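Local structure of Tas1 (Pseudomonas aeruginosa, 6OX6) at residues Val397-Trp409 and Ile422-Arg434. The protein acts as a type VI-secreted toxin that pyrophosphorylates adenosine nucleotides to (p)ppApp, depleting ADP and ATP in competing bacteria. Residues are numbered along the deposited sequence; the frame is centred on the assembly and turned at random. Where two conformers were deposited one is given.
Sequences VPGGQGHKYYEDW and IAEKSRAYYDAVR
A chi1 of 174° turns the Y429 ring away from its own backbone N and into the turn before helix 402-409, while Y405, its CG anti to the carbonyl carbon (chi1 -61°), extends over the partner helix. The two rings form an offset edge-to-face pair, the edge of Y405 directed at the face of Y429, their centroids 5.8 Å apart; CE2 of Y405 also packs on CB of Y429. A tyrosine suits this place because it is both flat and polar-ended: Q401 CB lies over a face of the Y429 ring, 3.7 Å from its centroid, in a CH-pi contact, and V397 CG2 packs obliquely against it, 3.5 Å from CE1. The Y429 hydroxyl has one proton and two carbonyls to offer it to, P398 O, 2.7 Å from OH, and A372 O of helix 367-373. Beyond the ring, V397 CG1 and V433 CG2 meet tightly at 3.4 Å.

G402, without a side chain, lets Y430 OH come within 3.2 Å of its CA. The small S426 likewise admits Y405, whose ring face rests over the K425-S426 backbone. A water donates to S426 OG and to G402 O of the facing helix, and OG also bonds L343 O directly. At the far end, the branched I422 sets CG2 against Y405 O and W409 CB, and CD1 on D408; W409 also forms a cation-pi contact with K5 of the Pa14_01140 chain. The axes of helices 402-409 and 422-434 lie at 164°, an antiparallel helical hairpin of two successive helices, seated on helix 367-373 and the loop around L343.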
ATOM      1  N   VAL A 397      -7.756   2.109  23.003  1.00 41.13           N
ATOM      2  CA  VAL A 397      -7.851   0.757  22.470  1.00 39.49           C
ATOM      3  C   VAL A 397      -6.492   0.109  22.564  1.00 34.76           C
ATOM      4  O   VAL A 397      -5.450   0.795  22.513  1.00 27.57           O
ATOM      5  CB  VAL A 397      -8.332   0.781  20.997  1.00 42.84           C
ATOM      6  CG1 VAL A 397      -7.159   0.980  20.055  1.00 44.04           C
ATOM      7  CG2 VAL A 397      -9.119  -0.448  20.647  1.00 43.84           C
ATOM      8  N   PRO A 398      -6.435  -1.200  22.768  1.00 30.46           N
ATOM      9  CA  PRO A 398      -5.140  -1.877  22.718  1.00 34.20           C
ATOM     10  C   PRO A 398      -4.487  -1.622  21.366  1.00 30.17           C
ATOM     11  O   PRO A 398      -5.153  -1.552  20.333  1.00 29.96           O
ATOM     12  CB  PRO A 398      -5.493  -3.353  22.920  1.00 41.91           C
ATOM     13  CG  PRO A 398      -6.983  -3.439  22.657  1.00 41.92           C
ATOM     14  CD  PRO A 398      -7.530  -2.127  23.097  1.00 34.93           C
ATOM     15  N   GLY A 399      -3.192  -1.418  21.383  1.00 29.54           N
ATOM     16  CA  GLY A 399      -2.490  -1.152  20.147  1.00 27.14           C
ATOM     17  C   GLY A 399      -2.243  -2.417  19.355  1.00 26.41           C
ATOM     18  O   GLY A 399      -2.377  -3.537  19.851  1.00 25.62           O
ATOM     19  N   GLY A 400      -1.897  -2.225  18.086  1.00 23.75           N
ATOM     20  CA  GLY A 400      -1.266  -3.275  17.315  1.00 24.98           C
ATOM     21  C   GLY A 400      -2.172  -4.305  16.687  1.00 25.55           C
ATOM     22  O   GLY A 400      -1.668  -5.318  16.192  1.00 25.95           O
ATOM     23  N   GLN A 401      -3.476  -4.092  16.682  1.00 22.62           N
ATOM     24  CA  GLN A 401      -4.402  -5.061  16.110  1.00 25.05           C
ATOM     25  C   GLN A 401      -4.594  -4.889  14.606  1.00 26.81           C
ATOM     26  O   GLN A 401      -4.992  -5.853  13.934  1.00 25.00           O
ATOM     27  CB  GLN A 401      -5.769  -4.945  16.810  1.00 23.13           C
ATOM     28  CG  GLN A 401      -5.688  -5.121  18.319  1.00 28.37           C
ATOM     29  CD  GLN A 401      -4.991  -6.415  18.655  1.00 40.68           C
ATOM     30  OE1 GLN A 401      -5.538  -7.501  18.422  1.00 45.15           O
ATOM     31  NE2 GLN A 401      -3.747  -6.320  19.138  1.00 44.54           N
ATOM     32  N   GLY A 402      -4.321  -3.692  14.071  1.00 21.00           N
ATOM     33  CA  GLY A 402      -4.667  -3.404  12.681  1.00 20.51           C
ATOM     34  C   GLY A 402      -4.038  -4.369  11.691  1.00 19.98           C
ATOM     35  O   GLY A 402      -4.723  -4.916  10.819  1.00 20.40           O
ATOM     36  N   HIS A 403      -2.717  -4.555  11.776  1.00 19.98           N
ATOM     37  CA  HIS A 403      -2.035  -5.452  10.848  1.00 20.82           C
ATOM     38  C   HIS A 403      -2.521  -6.890  10.968  1.00 24.06           C
ATOM     39  O   HIS A 403      -2.454  -7.630   9.986  1.00 27.38           O
ATOM     40  CB  HIS A 403      -0.520  -5.396  11.056  1.00 23.08           C
ATOM     41  CG  HIS A 403      -0.036  -6.164  12.257  1.00 29.34           C
ATOM     42  ND1 HIS A 403       0.569  -7.404  12.161  1.00 33.59           N
ATOM     43  CD2 HIS A 403      -0.061  -5.862  13.579  1.00 30.93           C
ATOM     44  CE1 HIS A 403       0.884  -7.833  13.372  1.00 35.17           C
ATOM     45  NE2 HIS A 403       0.505  -6.920  14.253  1.00 33.94           N
ATOM     46  N   LYS A 404      -3.070  -7.246  12.125  1.00 22.08           N
ATOM     47  CA  LYS A 404      -3.606  -8.584  12.338  1.00 27.90           C
ATOM     48  C   LYS A 404      -4.823  -8.799  11.438  1.00 25.00           C
ATOM     49  O   LYS A 404      -4.900  -9.791  10.714  1.00 22.88           O
ATOM     50  CB  LYS A 404      -3.990  -8.784  13.805  1.00 32.25           C
ATOM     51  CG  LYS A 404      -2.803  -8.958  14.738  1.00 37.66           C
ATOM     52  CD  LYS A 404      -3.253  -9.101  16.182  1.00 46.25           C
ATOM     53  CE  LYS A 404      -2.661 -10.347  16.823  1.00 56.74           C
ATOM     54  NZ  LYS A 404      -1.179 -10.394  16.681  1.00 64.27           N
ATOM     55  N   TYR A 405      -5.774  -7.867  11.488  1.00 19.91           N
ATOM     56  CA  TYR A 405      -6.977  -7.956  10.664  1.00 23.86           C
ATOM     57  C   TYR A 405      -6.616  -7.965   9.179  1.00 20.59           C
ATOM     58  O   TYR A 405      -7.256  -8.654   8.375  1.00 19.41           O
ATOM     59  CB  TYR A 405      -7.916  -6.776  10.957  1.00 19.55           C
ATOM     60  CG  TYR A 405      -8.438  -6.674  12.374  1.00 27.18           C
ATOM     61  CD1 TYR A 405      -9.119  -7.726  12.961  1.00 33.93           C
ATOM     62  CD2 TYR A 405      -8.293  -5.492  13.102  1.00 26.01           C
ATOM     63  CE1 TYR A 405      -9.635  -7.615  14.255  1.00 38.79           C
ATOM     64  CE2 TYR A 405      -8.786  -5.367  14.396  1.00 29.54           C
ATOM     65  CZ  TYR A 405      -9.449  -6.429  14.965  1.00 39.05           C
ATOM     66  OH  TYR A 405      -9.942  -6.296  16.244  1.00 45.52           O
ATOM     67  N   TYR A 406      -5.622  -7.169   8.787  1.00 20.06           N
ATOM     68  CA  TYR A 406      -5.216  -7.157   7.389  1.00 21.30           C
ATOM     69  C   TYR A 406      -4.739  -8.542   6.959  1.00 21.75           C
ATOM     70  O   TYR A 406      -5.172  -9.059   5.920  1.00 20.21           O
ATOM     71  CB  TYR A 406      -4.144  -6.086   7.175  1.00 22.03           C
ATOM     72  CG  TYR A 406      -3.406  -6.239   5.875  1.00 26.82           C
ATOM     73  CD1 TYR A 406      -3.991  -5.885   4.677  1.00 23.17           C
ATOM     74  CD2 TYR A 406      -2.130  -6.770   5.852  1.00 28.59           C
ATOM     75  CE1 TYR A 406      -3.299  -6.066   3.466  1.00 28.31           C
ATOM     76  CE2 TYR A 406      -1.437  -6.936   4.664  1.00 32.06           C
ATOM     77  CZ  TYR A 406      -2.031  -6.585   3.480  1.00 31.95           C
ATOM     78  OH  TYR A 406      -1.331  -6.756   2.313  1.00 33.28           O
ATOM     79  N   GLU A 407      -3.932  -9.199   7.801  1.00 21.34           N
ATOM     80  CA  GLU A 407      -3.393 -10.515   7.466  1.00 25.52           C
ATOM     81  C   GLU A 407      -4.510 -11.543   7.327  1.00 27.05           C
ATOM     82  O   GLU A 407      -4.513 -12.342   6.386  1.00 25.71           O
ATOM     83  CB  GLU A 407      -2.387 -10.959   8.530  1.00 32.93           C
ATOM     84  CG  GLU A 407      -1.094 -10.135   8.563  1.00 45.76           C
ATOM     85  CD  GLU A 407      -0.360 -10.161   9.932  1.00 53.89           C
ATOM     86  OE1 GLU A 407      -0.745 -10.952  10.847  1.00 55.29           O
ATOM     87  OE2 GLU A 407       0.615  -9.373  10.080  1.00 55.15           O
ATOM     88  N   ASP A 408      -5.474 -11.538   8.252  1.00 23.69           N
ATOM     89  CA  ASP A 408      -6.608 -12.460   8.144  1.00 27.32           C
ATOM     90  C   ASP A 408      -7.481 -12.170   6.917  1.00 25.23           C
ATOM     91  O   ASP A 408      -8.040 -13.092   6.307  1.00 29.43           O
ATOM     92  CB  ASP A 408      -7.448 -12.381   9.415  1.00 32.19           C
ATOM     93  CG  ASP A 408      -6.666 -12.839  10.662  1.00 39.21           C
ATOM     94  OD1 ASP A 408      -5.586 -13.451  10.511  1.00 39.09           O
ATOM     95  OD2 ASP A 408      -7.143 -12.567  11.784  1.00 43.78           O
ATOM     96  N   TRP A 409      -7.640 -10.896   6.561  1.00 20.33           N
ATOM     97  CA  TRP A 409      -8.494 -10.547   5.431  1.00 19.08           C
ATOM     98  C   TRP A 409      -7.808 -10.847   4.110  1.00 23.99           C
ATOM     99  O   TRP A 409      -8.442 -11.366   3.181  1.00 19.35           O
ATOM    100  CB  TRP A 409      -8.876  -9.067   5.514  1.00 19.62           C
ATOM    101  CG  TRP A 409      -9.837  -8.591   4.472  1.00 24.10           C
ATOM    102  CD1 TRP A 409     -11.215  -8.680   4.511  1.00 26.21           C
ATOM    103  CD2 TRP A 409      -9.513  -7.922   3.241  1.00 20.61           C
ATOM    104  NE1 TRP A 409     -11.750  -8.082   3.385  1.00 25.65           N
ATOM    105  CE2 TRP A 409     -10.732  -7.623   2.593  1.00 23.04           C
ATOM    106  CE3 TRP A 409      -8.308  -7.537   2.632  1.00 21.75           C
ATOM    107  CZ2 TRP A 409     -10.783  -6.976   1.371  1.00 26.15           C
ATOM    108  CZ3 TRP A 409      -8.367  -6.888   1.415  1.00 23.65           C
ATOM    109  CH2 TRP A 409      -9.590  -6.620   0.794  1.00 25.57           C
ATOM    110  N   ILE A 422     -14.569  -9.801   9.067  1.00 27.31           N
ATOM    111  CA  ILE A 422     -13.241  -9.332   9.462  1.00 22.93           C
ATOM    112  C   ILE A 422     -13.082  -7.858   9.133  1.00 22.17           C
ATOM    113  O   ILE A 422     -12.577  -7.067   9.942  1.00 21.30           O
ATOM    114  CB  ILE A 422     -12.161 -10.196   8.785  1.00 25.75           C
ATOM    115  CG1 ILE A 422     -12.367 -11.662   9.188  1.00 29.68           C
ATOM    116  CG2 ILE A 422     -10.756  -9.736   9.186  1.00 24.97           C
ATOM    117  CD1 ILE A 422     -11.389 -12.611   8.520  1.00 32.24           C
ATOM    118  N   ALA A 423     -13.536  -7.457   7.954  1.00 20.01           N
ATOM    119  CA  ALA A 423     -13.439  -6.060   7.581  1.00 18.85           C
ATOM    120  C   ALA A 423     -14.225  -5.174   8.544  1.00 20.82           C
ATOM    121  O   ALA A 423     -13.771  -4.081   8.904  1.00 18.77           O
ATOM    122  CB  ALA A 423     -13.938  -5.894   6.146  1.00 23.35           C
ATOM    123  N   GLU A 424     -15.385  -5.648   9.009  1.00 22.30           N
ATOM    124  CA  GLU A 424     -16.171  -4.862   9.951  0.50 26.31           C
ATOM    125  C   GLU A 424     -15.433  -4.678  11.273  1.00 24.82           C
ATOM    126  O   GLU A 424     -15.441  -3.582  11.835  1.00 23.66           O
ATOM    127  CB  GLU A 424     -17.541  -5.504  10.181  0.50 29.87           C
ATOM    128  CG  GLU A 424     -18.531  -4.601  10.897  0.50 36.38           C
ATOM    129  CD  GLU A 424     -19.974  -5.036  10.670  0.50 43.85           C
ATOM    130  OE1 GLU A 424     -20.851  -4.720  11.513  0.50 47.93           O
ATOM    131  OE2 GLU A 424     -20.218  -5.717   9.644  0.50 44.79           O
ATOM    132  N   LYS A 425     -14.752  -5.725  11.727  1.00 23.62           N
ATOM    133  CA  LYS A 425     -13.996  -5.668  12.971  1.00 28.49           C
ATOM    134  C   LYS A 425     -12.830  -4.691  12.864  1.00 22.48           C
ATOM    135  O   LYS A 425     -12.468  -4.032  13.838  1.00 24.92           O
ATOM    136  CB  LYS A 425     -13.477  -7.059  13.344  1.00 34.64           C
ATOM    137  CG  LYS A 425     -14.535  -8.150  13.307  1.00 46.41           C
ATOM    138  CD  LYS A 425     -15.130  -8.384  14.685  1.00 54.99           C
ATOM    139  CE  LYS A 425     -16.067  -9.582  14.687  1.00 62.41           C
ATOM    140  NZ  LYS A 425     -15.319 -10.868  14.662  1.00 66.26           N
ATOM    141  N   SER A 426     -12.249  -4.600  11.672  1.00 19.49           N
ATOM    142  CA  SER A 426     -11.112  -3.711  11.434  1.00 16.23           C
ATOM    143  C   SER A 426     -11.554  -2.258  11.402  1.00 17.09           C
ATOM    144  O   SER A 426     -10.934  -1.399  12.050  1.00 19.67           O
ATOM    145  CB  SER A 426     -10.418  -4.108  10.133  1.00 15.90           C
ATOM    146  OG  SER A 426      -9.278  -3.285   9.894  1.00 16.09           O
ATOM    147  N   ARG A 427     -12.686  -1.980  10.741  1.00 18.39           N
ATOM    148  CA  ARG A 427     -13.199  -0.617  10.678  1.00 22.78           C
ATOM    149  C   ARG A 427     -13.613  -0.142  12.058  1.00 24.83           C
ATOM    150  O   ARG A 427     -13.324   0.999  12.444  1.00 22.69           O
ATOM    151  CB  ARG A 427     -14.402  -0.532   9.734  1.00 22.92           C
ATOM    152  CG  ARG A 427     -14.065  -0.773   8.273  1.00 26.83           C
ATOM    153  CD  ARG A 427     -15.236  -0.355   7.359  1.00 31.04           C
ATOM    154  NE  ARG A 427     -16.442  -1.125   7.638  1.00 34.49           N
ATOM    155  CZ  ARG A 427     -16.682  -2.342   7.142  1.00 32.18           C
ATOM    156  NH1 ARG A 427     -15.802  -2.921   6.321  1.00 22.52           N
ATOM    157  NH2 ARG A 427     -17.814  -2.969   7.441  1.00 30.56           N
ATOM    158  N   ALA A 428     -14.286  -1.009  12.817  1.00 22.44           N
ATOM    159  CA  ALA A 428     -14.680  -0.627  14.170  1.00 28.00           C
ATOM    160  C   ALA A 428     -13.450  -0.340  15.028  1.00 25.87           C
ATOM    161  O   ALA A 428     -13.454   0.581  15.856  1.00 25.78           O
ATOM    162  CB  ALA A 428     -15.543  -1.725  14.785  1.00 30.03           C
ATOM    163  N   TYR A 429     -12.368  -1.095  14.817  1.00 23.22           N
ATOM    164  CA  TYR A 429     -11.161  -0.884  15.610  1.00 21.45           C
ATOM    165  C   TYR A 429     -10.545   0.466  15.295  1.00 21.94           C
ATOM    166  O   TYR A 429     -10.315   1.284  16.195  1.00 25.49           O
ATOM    167  CB  TYR A 429     -10.163  -2.019  15.343  1.00 22.92           C
ATOM    168  CG  TYR A 429      -8.806  -1.851  16.005  1.00 23.43           C
ATOM    169  CD1 TYR A 429      -8.628  -2.080  17.380  1.00 20.05           C
ATOM    170  CD2 TYR A 429      -7.689  -1.521  15.242  1.00 21.67           C
ATOM    171  CE1 TYR A 429      -7.361  -1.945  17.968  1.00 21.07           C
ATOM    172  CE2 TYR A 429      -6.442  -1.373  15.820  1.00 19.79           C
ATOM    173  CZ  TYR A 429      -6.284  -1.575  17.168  1.00 22.21           C
ATOM    174  OH  TYR A 429      -5.011  -1.430  17.681  1.00 23.55           O
ATOM    175  N   TYR A 430     -10.263   0.716  14.021  1.00 18.63           N
ATOM    176  CA  TYR A 430      -9.643   1.982  13.644  1.00 18.74           C
ATOM    177  C   TYR A 430     -10.538   3.167  13.949  1.00 21.25           C
ATOM    178  O   TYR A 430     -10.027   4.259  14.205  1.00 24.97           O
ATOM    179  CB  TYR A 430      -9.316   1.982  12.165  1.00 18.26           C
ATOM    180  CG  TYR A 430      -8.055   1.224  11.827  1.00 18.35           C
ATOM    181  CD1 TYR A 430      -6.870   1.427  12.549  1.00 16.27           C
ATOM    182  CD2 TYR A 430      -8.038   0.314  10.779  1.00 17.74           C
ATOM    183  CE1 TYR A 430      -5.687   0.733  12.212  1.00 15.88           C
ATOM    184  CE2 TYR A 430      -6.856  -0.360  10.422  1.00 15.87           C
ATOM    185  CZ  TYR A 430      -5.702  -0.144  11.147  1.00 17.83           C
ATOM    186  OH  TYR A 430      -4.556  -0.835  10.764  1.00 22.02           O
ATOM    187  N   ASP A 431     -11.864   2.983  13.879  1.00 23.03           N
ATOM    188  CA  ASP A 431     -12.784   4.064  14.244  1.00 32.25           C
ATOM    189  C   ASP A 431     -12.681   4.411  15.719  1.00 33.81           C
ATOM    190  O   ASP A 431     -12.742   5.591  16.089  1.00 32.32           O
ATOM    191  CB  ASP A 431     -14.223   3.680  13.914  1.00 41.12           C
ATOM    192  CG  ASP A 431     -14.558   3.894  12.454  1.00 49.40           C
ATOM    193  OD1 ASP A 431     -13.723   4.486  11.727  1.00 47.84           O
ATOM    194  OD2 ASP A 431     -15.659   3.467  12.038  1.00 55.00           O
ATOM    195  N   ALA A 432     -12.573   3.399  16.587  1.00 30.73           N
ATOM    196  CA  ALA A 432     -12.412   3.702  18.005  1.00 33.10           C
ATOM    197  C   ALA A 432     -11.125   4.484  18.247  1.00 33.31           C
ATOM    198  O   ALA A 432     -11.102   5.417  19.052  1.00 36.71           O
ATOM    199  CB  ALA A 432     -12.436   2.421  18.840  1.00 30.84           C
ATOM    200  N   VAL A 433     -10.050   4.150  17.529  1.00 27.16           N
ATOM    201  CA  VAL A 433      -8.807   4.900  17.694  1.00 29.16           C
ATOM    202  C   VAL A 433      -9.020   6.374  17.361  1.00 33.64           C
ATOM    203  O   VAL A 433      -8.577   7.264  18.095  1.00 35.69           O
ATOM    204  CB  VAL A 433      -7.691   4.300  16.819  1.00 25.86           C
ATOM    205  CG1 VAL A 433      -6.454   5.100  17.039  1.00 26.61           C
ATOM    206  CG2 VAL A 433      -7.453   2.804  17.157  1.00 21.64           C
ATOM    207  N   ARG A 434      -9.721   6.657  16.248  1.00 36.01           N
ATOM    208  CA  ARG A 434      -9.849   8.024  15.736  1.00 37.43           C
ATOM    209  C   ARG A 434     -10.845   8.877  16.523  1.00 47.63           C
ATOM    210  O   ARG A 434     -10.758  10.112  16.477  1.00 51.12           O
ATOM    211  CB  ARG A 434     -10.255   8.008  14.248  1.00 36.79           C
ATOM    212  CG  ARG A 434      -9.107   7.621  13.284  1.00 32.26           C
ATOM    213  CD  ARG A 434      -9.448   7.796  11.799  1.00 30.22           C
ATOM    214  NE  ARG A 434     -10.453   6.816  11.417  1.00 27.46           N
ATOM    215  CZ  ARG A 434     -10.216   5.666  10.808  1.00 24.32           C
ATOM    216  NH1 ARG A 434      -8.972   5.338  10.439  1.00 21.03           N
ATOM    217  NH2 ARG A 434     -11.243   4.845  10.557  1.00 25.51           N
TER
HETATM  218  O   HOH W   1      -6.630  -3.872   9.021  1.00 19.06           O